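Local coordinates for protein hydrolase, isochorismatase family (Pseudomonas putida, PDB 4L07) that probably hydrolyses the amide of maleamate, releasing maleate and ammonia, as a maleamate amidase of the isochorismatase family, at residues V6-R18 against Y184-D198. Numbering follows the deposited sequence.
With SO4 (sulfate ion), chain E.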
loop_
_atom_site.group_PDB
_atom_site.type_symbol
_atom_site.label_atom_id
_atom_site.label_comp_id
_atom_site.label_asym_id
_atom_site.label_seq_id
_atom_site.Cartn_x
_atom_site.Cartn_y
_atom_site.Cartn_z
ATOM N N VAL A 6 -18.074 27.709 8.404
ATOM C CA VAL A 6 -17.608 27.102 7.146
ATOM C C VAL A 6 -17.387 25.598 7.324
ATOM O O VAL A 6 -17.870 24.795 6.525
ATOM C CB VAL A 6 -16.311 27.766 6.624
ATOM C CG1 VAL A 6 -15.693 26.948 5.490
ATOM C CG2 VAL A 6 -16.580 29.193 6.164
ATOM N N TYR A 7 -16.650 25.225 8.366
ATOM C CA TYR A 7 -16.357 23.809 8.628
ATOM C C TYR A 7 -17.625 23.010 8.956
ATOM O O TYR A 7 -17.805 21.885 8.473
ATOM C CB TYR A 7 -15.292 23.676 9.723
ATOM C CG TYR A 7 -13.871 23.730 9.199
ATOM C CD1 TYR A 7 -13.073 22.582 9.169
ATOM C CD2 TYR A 7 -13.322 24.928 8.734
ATOM C CE1 TYR A 7 -11.773 22.630 8.684
ATOM C CE2 TYR A 7 -12.026 24.987 8.246
ATOM C CZ TYR A 7 -11.255 23.834 8.226
ATOM O OH TYR A 7 -9.971 23.899 7.745
ATOM N N ASP A 8 -18.524 23.610 9.737
ATOM C CA ASP A 8 -19.808 22.973 10.044
ATOM C C ASP A 8 -20.636 22.705 8.780
ATOM O O ASP A 8 -21.118 21.595 8.578
ATOM C CB ASP A 8 -20.610 23.804 11.050
ATOM C CG ASP A 8 -21.920 23.137 11.442
ATOM O OD1 ASP A 8 -21.894 21.958 11.862
ATOM O OD2 ASP A 8 -22.979 23.788 11.323
ATOM N N ALA A 9 -20.787 23.716 7.927
ATOM C CA ALA A 9 -21.559 23.548 6.697
ATOM C C ALA A 9 -20.914 22.537 5.743
ATOM O O ALA A 9 -21.620 21.872 4.983
ATOM C CB ALA A 9 -21.764 24.886 5.999
ATOM N N ALA A 10 -19.584 22.426 5.794
ATOM C CA ALA A 10 -18.835 21.482 4.960
ATOM C C ALA A 10 -18.934 20.041 5.472
ATOM O O ALA A 10 -18.419 19.113 4.838
ATOM C CB ALA A 10 -17.375 21.912 4.838
ATOM N N GLY A 11 -19.602 19.863 6.608
ATOM C CA GLY A 11 -19.888 18.539 7.154
ATOM C C GLY A 11 -18.761 17.932 7.973
ATOM O O GLY A 11 -18.712 16.713 8.153
ATOM N N PHE A 12 -17.870 18.778 8.487
ATOM C CA PHE A 12 -16.754 18.317 9.324
ATOM C C PHE A 12 -17.111 18.283 10.810
ATOM O O PHE A 12 -18.123 18.845 11.227
ATOM C CB PHE A 12 -15.530 19.218 9.126
ATOM C CG PHE A 12 -14.883 19.097 7.770
ATOM C CD1 PHE A 12 -14.310 17.894 7.352
ATOM C CD2 PHE A 12 -14.810 20.200 6.929
ATOM C CE1 PHE A 12 -13.696 17.796 6.106
ATOM C CE2 PHE A 12 -14.196 20.110 5.684
ATOM C CZ PHE A 12 -13.638 18.905 5.272
ATOM N N GLY A 13 -16.269 17.623 11.600
ATOM C CA GLY A 13 -16.354 17.688 13.057
ATOM C C GLY A 13 -17.386 16.801 13.726
ATOM O O GLY A 13 -17.654 16.969 14.913
ATOM N N ASN A 14 -17.967 15.866 12.976
ATOM C CA ASN A 14 -18.907 14.885 13.540
ATOM C C ASN A 14 -18.223 13.943 14.529
ATOM O O ASN A 14 -17.037 13.658 14.381
ATOM C CB ASN A 14 -19.550 14.050 12.436
ATOM C CG ASN A 14 -20.279 14.894 11.417
ATOM O OD1 ASN A 14 -21.388 15.357 11.664
ATOM N ND2 ASN A 14 -19.664 15.085 10.261
ATOM N N PRO A 15 -18.968 13.454 15.539
ATOM C CA PRO A 15 -18.360 12.537 16.508
ATOM C C PRO A 15 -18.175 11.140 15.928
ATOM O O PRO A 15 -18.896 10.749 15.008
ATOM C CB PRO A 15 -19.380 12.508 17.650
ATOM C CG PRO A 15 -20.683 12.829 17.002
ATOM C CD PRO A 15 -20.367 13.785 15.887
ATOM N N VAL A 16 -17.218 10.384 16.453
ATOM C CA VAL A 16 -17.096 8.991 16.014
ATOM C C VAL A 16 -17.878 8.052 16.928
ATOM O O VAL A 16 -17.782 8.125 18.160
ATOM C CB VAL A 16 -15.638 8.521 15.681
ATOM C CG1 VAL A 16 -14.596 9.614 15.878
ATOM C CG2 VAL A 16 -15.259 7.210 16.373
ATOM N N SER A 17 -18.688 7.203 16.308
ATOM C CA SER A 17 -19.396 6.169 17.035
ATOM C C SER A 17 -18.404 5.044 17.259
ATOM O O SER A 17 -18.052 4.325 16.327
ATOM C CB SER A 17 -20.609 5.683 16.249
ATOM O OG SER A 17 -21.280 4.660 16.956
ATOM N N ARG A 18 -17.946 4.910 18.498
ATOM C CA ARG A 18 -16.854 3.986 18.819
ATOM C C ARG A 18 -17.252 2.520 18.665
ATOM O O ARG A 18 -18.387 2.139 18.956
ATOM C CB ARG A 18 -16.323 4.262 20.219
ATOM C CG ARG A 18 -15.794 5.677 20.372
ATOM C CD ARG A 18 -15.461 6.010 21.813
ATOM N NE ARG A 18 -15.107 7.417 21.961
ATOM C CZ ARG A 18 -14.591 7.947 23.066
ATOM N NH1 ARG A 18 -14.361 7.182 24.128
ATOM N NH2 ARG A 18 -14.304 9.242 23.116
ATOM N N TYR A 184 -6.501 20.261 15.645
ATOM C CA TYR A 184 -7.664 20.885 15.013
ATOM C C TYR A 184 -8.070 20.118 13.754
ATOM O O TYR A 184 -9.237 19.728 13.608
ATOM C CB TYR A 184 -7.405 22.359 14.685
ATOM C CG TYR A 184 -8.558 22.997 13.931
ATOM C CD1 TYR A 184 -9.719 23.385 14.600
ATOM C CD2 TYR A 184 -8.495 23.192 12.548
ATOM C CE1 TYR A 184 -10.784 23.959 13.920
ATOM C CE2 TYR A 184 -9.555 23.767 11.858
ATOM C CZ TYR A 184 -10.693 24.151 12.551
ATOM O OH TYR A 184 -11.753 24.721 11.888
ATOM N N ASP A 185 -7.111 19.896 12.858
ATOM C CA ASP A 185 -7.387 19.165 11.619
ATOM C C ASP A 185 -7.937 17.767 11.884
ATOM O O ASP A 185 -8.847 17.312 11.186
ATOM C CB ASP A 185 -6.137 19.061 10.743
ATOM C CG ASP A 185 -5.732 20.387 10.108
ATOM O OD1 ASP A 185 -6.492 21.393 10.154
ATOM O OD2 ASP A 185 -4.625 20.409 9.543
ATOM N N ILE A 186 -7.359 17.080 12.871
ATOM C CA ILE A 186 -7.821 15.747 13.250
ATOM C C ILE A 186 -9.282 15.788 13.722
ATOM O O ILE A 186 -10.122 15.071 13.185
ATOM C CB ILE A 186 -6.895 15.083 14.298
ATOM C CG1 ILE A 186 -5.541 14.748 13.659
ATOM C CG2 ILE A 186 -7.540 13.825 14.869
ATOM C CD1 ILE A 186 -4.419 14.526 14.662
ATOM N N GLN A 187 -9.581 16.652 14.691
ATOM C CA GLN A 187 -10.947 16.795 15.218
ATOM C C GLN A 187 -11.975 17.101 14.117
ATOM O O GLN A 187 -13.095 16.587 14.139
ATOM C CB GLN A 187 -10.991 17.861 16.322
ATOM C CG GLN A 187 -12.369 18.087 16.954
ATOM C CD GLN A 187 -12.984 16.829 17.549
ATOM O OE1 GLN A 187 -12.291 15.988 18.123
ATOM N NE2 GLN A 187 -14.308 16.705 17.427
ATOM N N GLN A 188 -11.577 17.918 13.147
ATOM C CA GLN A 188 -12.474 18.278 12.059
ATOM C C GLN A 188 -12.669 17.146 11.052
ATOM O O GLN A 188 -13.801 16.870 10.643
ATOM C CB GLN A 188 -11.984 19.547 11.345
ATOM C CG GLN A 188 -12.075 20.812 12.199
ATOM C CD GLN A 188 -13.470 21.042 12.764
ATOM O OE1 GLN A 188 -13.626 21.389 13.937
ATOM N NE2 GLN A 188 -14.490 20.831 11.943
ATOM N N LYS A 189 -11.576 16.476 10.683
ATOM C CA LYS A 189 -11.580 15.626 9.482
ATOM C C LYS A 189 -11.324 14.137 9.682
ATOM O O LYS A 189 -11.748 13.325 8.851
ATOM C CB LYS A 189 -10.570 16.152 8.455
ATOM C CG LYS A 189 -10.765 17.612 8.073
ATOM C CD LYS A 189 -9.850 18.005 6.921
ATOM C CE LYS A 189 -9.976 19.491 6.603
ATOM N NZ LYS A 189 -8.996 19.923 5.566
ATOM N N TYR A 190 -10.622 13.770 10.750
ATOM C CA TYR A 190 -10.025 12.426 10.814
ATOM C C TYR A 190 -10.377 11.566 12.019
ATOM O O TYR A 190 -10.494 10.353 11.890
ATOM C CB TYR A 190 -8.500 12.504 10.654
ATOM C CG TYR A 190 -8.061 13.279 9.430
ATOM C CD1 TYR A 190 -8.456 12.891 8.146
ATOM C CD2 TYR A 190 -7.270 14.418 9.562
ATOM C CE1 TYR A 190 -8.061 13.616 7.026
ATOM C CE2 TYR A 190 -6.871 15.144 8.451
ATOM C CZ TYR A 190 -7.266 14.741 7.190
ATOM O OH TYR A 190 -6.870 15.473 6.088
ATOM N N GLY A 191 -10.533 12.171 13.189
ATOM C CA GLY A 191 -10.816 11.382 14.384
ATOM C C GLY A 191 -11.351 12.244 15.504
ATOM O O GLY A 191 -11.528 13.444 15.327
ATOM N N ASP A 192 -11.630 11.625 16.649
ATOM C CA ASP A 192 -12.037 12.377 17.831
ATOM C C ASP A 192 -10.862 12.644 18.763
ATOM O O ASP A 192 -10.224 11.708 19.261
ATOM C CB ASP A 192 -13.177 11.662 18.575
ATOM C CG ASP A 192 -14.560 12.081 18.079
ATOM O OD1 ASP A 192 -14.644 12.983 17.216
ATOM O OD2 ASP A 192 -15.570 11.510 18.553
ATOM N N VAL A 193 -10.587 13.928 18.986
ATOM C CA VAL A 193 -9.592 14.369 19.955
ATOM C C VAL A 193 -10.248 14.396 21.331
ATOM O O VAL A 193 -11.311 14.997 21.520
ATOM C CB VAL A 193 -9.005 15.756 19.595
ATOM C CG1 VAL A 193 -7.974 16.206 20.623
ATOM C CG2 VAL A 193 -8.388 15.727 18.204
ATOM N N THR A 194 -9.594 13.763 22.286
ATOM C CA THR A 194 -10.133 13.586 23.620
ATOM C C THR A 194 -8.974 13.535 24.612
ATOM O O THR A 194 -7.970 14.160 24.366
ATOM C CB THR A 194 -11.087 12.382 23.706
ATOM O OG1 THR A 194 -11.661 12.307 25.014
ATOM C CG2 THR A 194 -10.381 11.086 23.351
ATOM N N ASP A 195 -9.155 12.900 25.763
ATOM C CA ASP A 195 -8.058 12.761 26.730
ATOM C C ASP A 195 -7.968 11.348 27.309
ATOM O O ASP A 195 -8.874 10.534 27.111
ATOM C CB ASP A 195 -8.119 13.840 27.836
ATOM C CG ASP A 195 -9.374 13.758 28.700
ATOM O OD1 ASP A 195 -9.662 14.755 29.393
ATOM O OD2 ASP A 195 -10.063 12.717 28.725
ATOM N N SER A 196 -6.875 11.069 28.018
ATOM C CA SER A 196 -6.606 9.726 28.544
ATOM C C SER A 196 -7.669 9.237 29.531
ATOM O O SER A 196 -8.032 8.062 29.509
ATOM C CB SER A 196 -5.202 9.634 29.149
ATOM O OG SER A 196 -5.004 10.580 30.186
ATOM N N ASP A 197 -8.168 10.141 30.376
ATOM C CA ASP A 197 -9.277 9.837 31.291
ATOM C C ASP A 197 -10.478 9.220 30.570
ATOM O O ASP A 197 -11.009 8.200 31.010
ATOM C CB ASP A 197 -9.722 11.095 32.050
ATOM C CG ASP A 197 -8.848 11.400 33.258
ATOM O OD1 ASP A 197 -7.979 10.576 33.621
ATOM O OD2 ASP A 197 -9.044 12.479 33.858
ATOM N N ASP A 198 -10.898 9.853 29.473
ATOM C CA ASP A 198 -11.969 9.347 28.612
ATOM C C ASP A 198 -11.601 7.953 28.096
ATOM O O ASP A 198 -12.380 7.014 28.246
ATOM C CB ASP A 198 -12.221 10.331 27.450
ATOM C CG ASP A 198 -13.225 9.814 26.399
ATOM O OD1 ASP A 198 -13.501 10.567 25.441
ATOM O OD2 ASP A 198 -13.742 8.683 26.492
HETATM S S SO4 E . -10.107 18.307 2.030
HETATM O O1 SO4 E . -8.822 18.677 1.402
HETATM O O2 SO4 E . -9.921 18.109 3.480
HETATM O O3 SO4 E . -11.098 19.387 1.809
HETATM O O4 SO4 E . -10.623 17.077 1.392
HETATM O O HOH W 1 -8.244 21.948 8.174
HETATM O O HOH W 2 -9.708 22.655 5.288
HETATM O O HOH W 3 -17.039 21.396 12.186
HETATM O O HOH W 4 -16.198 18.693 16.539
HETATM O O HOH W 5 -16.092 9.153 19.962
HETATM O O HOH W 6 -14.985 11.785 21.837
#
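D198 OD1 is gripped from two sides: R18 NH2 reaches its syn side at 2.8 Å, while T194 OG1 comes to its anti side at 2.6 Å. D198 OD2 takes R18 NH1 at 2.9 Å, an end-on salt bridge with guanidinium and carboxylate planes only 18° apart. The R18 chain, extended from CG to NE (chi2 171°), presents the guanidinium edge to D198. An alanine in place of D198 would probably leave the R18 guanidinium without its carboxylate mate and T194 OG1 without this acceptor. Further along, V16 N donates almost straight to D192 OD2 (2.9 Å), from above the carboxylate plane, whereas D192 OD1 pairs with K85 of the second subunit. G13 N meets an in-plane lone pair of Q188 O at 2.8 Å. Beyond it, the edge of Y184 faces the Y7 ring in a T-shaped pair, with Y184 OH over the ring centre, and K189 crosses F12 obliquely before NZ bonds a sulfate, probably from the crystallisation liquor, that the second subunit also holds. Segment 6-18 thus runs from helix 3-9 along the C-terminal end of helix 176-189 and past strand 192-194, outermost in this chain's parallel sheet of the isochorismatase-type alpha/beta fold, to helix 196-207.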